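Side-chain contact in BT_4661 (Bacteroides thetaiotaomicron, PDB 4AK2), which binds heparin and heparan sulphate as a SusE-like surface protein, this chain being its ligand-binding domain: residues 89-94 / 167-172. Residues are numbered along the deposited sequence; the frame is centred on the assembly and turned at random.
Sequences CGMVMV and YNIAGP
The Tyr167 ring meets the thioether of Met91 obliquely: SD lies 4.8 Å from the ring centroid and 50° off the ring normal, a Met-aromatic contact. The nearest ring atom is CD2, 4.0 Å from Met91 SD. Elsewhere round the ring, His63 packs with its plane inclined by about 55° and also takes part, through ND1, in a hydrogen bond with Tyr167 OH, while Pro65 and Lys62 touch the tyrosine as well. In the conformer described here, one of two modelled, the fully extended Met91 chain, with CG anti to the backbone N (chi1 174°), carries sulfur and methyl toward the 167-172 segment, where methionine and tyrosine run past each other in opposite directions. Beyond the sulfur, Met91 CE reaches Ile169, lying 3.8 Å from CD1 and equally close to CG1. Met93, by contrast, is folded at all three torsions, and its CE approaches Ile169 CG2 more loosely, at 4.4 Å. The backbones stay well apart: the Met91 and Tyr167 CA atoms are 9.2 Å from each other, and no hydrogen bond links the segments. Side chains therefore join strand 89-98 of the four-stranded sheet to the end of strand 163-168, in the second sheet, and the loop that follows it. The chemistry is that of a buried, apolar and polarisable interface, in which dispersion probably dominates and the tyrosine hydroxyl finds its polar partner in His63.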
ATOM      1  N   CYS A  89      -4.850   5.036  -4.248  1.00 14.54           N
ATOM      2  CA  CYS A  89      -4.922   4.607  -2.868  1.00 14.39           C
ATOM      3  C   CYS A  89      -4.430   5.690  -1.938  1.00 15.28           C
ATOM      4  O   CYS A  89      -3.606   6.536  -2.305  1.00 14.85           O
ATOM      5  CB  CYS A  89      -4.066   3.355  -2.648  1.00 13.61           C
ATOM      6  SG  CYS A  89      -4.652   1.853  -3.446  1.00 14.47           S
ATOM      7  N   GLY A  90      -4.928   5.634  -0.708  1.00 14.34           N
ATOM      8  CA  GLY A  90      -4.450   6.494   0.363  1.00 14.39           C
ATOM      9  C   GLY A  90      -4.058   5.647   1.561  1.00 12.44           C
ATOM     10  O   GLY A  90      -4.386   4.429   1.656  1.00 13.61           O
ATOM     11  N   MET A  91      -3.399   6.254   2.532  1.00 12.69           N
ATOM     12  CA  MET A  91      -2.891   5.566   3.719  0.66 11.54           C
ATOM     13  C   MET A  91      -2.965   6.533   4.908  1.00 12.81           C
ATOM     14  O   MET A  91      -2.556   7.708   4.753  1.00 14.20           O
ATOM     15  CB  MET A  91      -1.452   5.129   3.469  0.66 12.41           C
ATOM     16  CG  MET A  91      -0.766   4.533   4.678  0.66 13.14           C
ATOM     17  SD  MET A  91       0.999   4.352   4.331  0.66 14.00           S
ATOM     18  CE  MET A  91       1.522   3.595   5.867  0.66 15.72           C
ATOM     19  N   VAL A  92      -3.444   6.079   6.044  1.00 12.19           N
ATOM     20  CA  VAL A  92      -3.394   6.795   7.297  1.00 12.51           C
ATOM     21  C   VAL A  92      -2.660   5.951   8.334  1.00 12.59           C
ATOM     22  O   VAL A  92      -2.622   4.707   8.221  1.00 14.40           O
ATOM     23  CB  VAL A  92      -4.782   7.237   7.841  1.00 14.00           C
ATOM     24  CG1 VAL A  92      -5.564   8.031   6.794  1.00 16.70           C
ATOM     25  CG2 VAL A  92      -5.585   6.023   8.280  1.00 13.97           C
ATOM     26  N   MET A  93      -2.097   6.550   9.362  1.00 13.54           N
ATOM     27  CA  MET A  93      -1.659   5.868  10.567  1.00 13.61           C
ATOM     28  C   MET A  93      -2.627   6.208  11.695  1.00 12.99           C
ATOM     29  O   MET A  93      -2.841   7.398  11.992  1.00 14.18           O
ATOM     30  CB  MET A  93      -0.230   6.271  10.948  1.00 15.41           C
ATOM     31  CG  MET A  93       0.840   5.755   9.999  1.00 17.30           C
ATOM     32  SD  MET A  93       1.016   3.931   9.943  1.00 17.86           S
ATOM     33  CE  MET A  93       1.436   3.643  11.649  1.00 19.79           C
ATOM     34  N   VAL A  94      -3.222   5.159  12.292  1.00 13.12           N
ATOM     35  CA  VAL A  94      -4.098   5.292  13.455  1.00 13.55           C
ATOM     36  C   VAL A  94      -3.340   4.998  14.704  1.00 12.92           C
ATOM     37  O   VAL A  94      -2.611   3.975  14.742  1.00 13.82           O
ATOM     38  CB  VAL A  94      -5.341   4.417  13.350  1.00 12.67           C
ATOM     39  CG1 VAL A  94      -6.163   4.498  14.626  1.00 13.74           C
ATOM     40  CG2 VAL A  94      -6.132   4.822  12.132  1.00 14.55           C
ATOM     41  N   TYR A 167       6.571   5.129   2.900  1.00 12.13           N
ATOM     42  CA  TYR A 167       6.262   5.598   4.255  1.00 12.15           C
ATOM     43  C   TYR A 167       6.797   4.574   5.233  1.00 11.66           C
ATOM     44  O   TYR A 167       6.305   3.436   5.281  1.00 12.33           O
ATOM     45  CB  TYR A 167       4.749   5.781   4.444  1.00 13.70           C
ATOM     46  CG  TYR A 167       4.250   6.793   3.457  1.00 13.57           C
ATOM     47  CD1 TYR A 167       4.458   8.168   3.710  1.00 13.58           C
ATOM     48  CD2 TYR A 167       3.664   6.430   2.260  1.00 13.76           C
ATOM     49  CE1 TYR A 167       4.122   9.132   2.776  1.00 13.84           C
ATOM     50  CE2 TYR A 167       3.267   7.419   1.317  1.00 12.69           C
ATOM     51  CZ  TYR A 167       3.500   8.777   1.598  1.00 12.69           C
ATOM     52  OH  TYR A 167       3.148   9.755   0.684  1.00 14.62           O
ATOM     53  N   ASN A 168       7.814   4.951   5.998  1.00 11.90           N
ATOM     54  CA  ASN A 168       8.314   4.080   7.054  1.00 12.41           C
ATOM     55  C   ASN A 168       7.213   3.871   8.069  1.00 13.07           C
ATOM     56  O   ASN A 168       6.468   4.808   8.420  1.00 15.36           O
ATOM     57  CB  ASN A 168       9.501   4.758   7.757  1.00 14.13           C
ATOM     58  CG  ASN A 168      10.108   3.860   8.817  1.00 14.62           C
ATOM     59  OD1 ASN A 168      10.301   2.680   8.599  1.00 14.41           O
ATOM     60  ND2 ASN A 168      10.359   4.406   9.988  1.00 22.05           N
ATOM     61  N   ILE A 169       7.045   2.628   8.503  1.00 12.60           N
ATOM     62  CA  ILE A 169       6.024   2.294   9.507  1.00 13.83           C
ATOM     63  C   ILE A 169       6.698   1.995  10.824  1.00 13.68           C
ATOM     64  O   ILE A 169       6.575   2.785  11.774  1.00 17.42           O
ATOM     65  CB  ILE A 169       5.076   1.155   9.033  1.00 12.41           C
ATOM     66  CG1 ILE A 169       4.202   1.689   7.861  1.00 14.03           C
ATOM     67  CG2 ILE A 169       4.251   0.596  10.164  1.00 15.61           C
ATOM     68  CD1 ILE A 169       3.486   0.601   7.060  1.00 15.50           C
ATOM     69  N   ALA A 170       7.479   0.916  10.872  1.00 14.59           N
ATOM     70  CA  ALA A 170       8.180   0.560  12.113  1.00 15.24           C
ATOM     71  C   ALA A 170       9.659   0.207  11.886  1.00 15.84           C
ATOM     72  O   ALA A 170      10.282  -0.484  12.682  1.00 18.91           O
ATOM     73  CB  ALA A 170       7.427  -0.522  12.909  1.00 17.93           C
ATOM     74  N   GLY A 171      10.200   0.680  10.759  1.00 15.21           N
ATOM     75  CA  GLY A 171      11.615   0.528  10.454  1.00 15.51           C
ATOM     76  C   GLY A 171      12.412   1.623  11.130  1.00 16.46           C
ATOM     77  O   GLY A 171      11.851   2.450  11.849  1.00 18.43           O
ATOM     78  N   PRO A 172      13.718   1.649  10.861  1.00 17.66           N
ATOM     79  CA  PRO A 172      14.561   2.678  11.469  1.00 19.29           C
ATOM     80  C   PRO A 172      14.203   4.067  10.934  1.00 19.97           C
ATOM     81  O   PRO A 172      13.806   4.206   9.773  1.00 19.00           O
ATOM     82  CB  PRO A 172      15.987   2.275  11.069  1.00 23.52           C
ATOM     83  CG  PRO A 172      15.853   1.272   9.969  1.00 24.61           C
ATOM     84  CD  PRO A 172      14.470   0.696  10.014  1.00 18.04           C
TER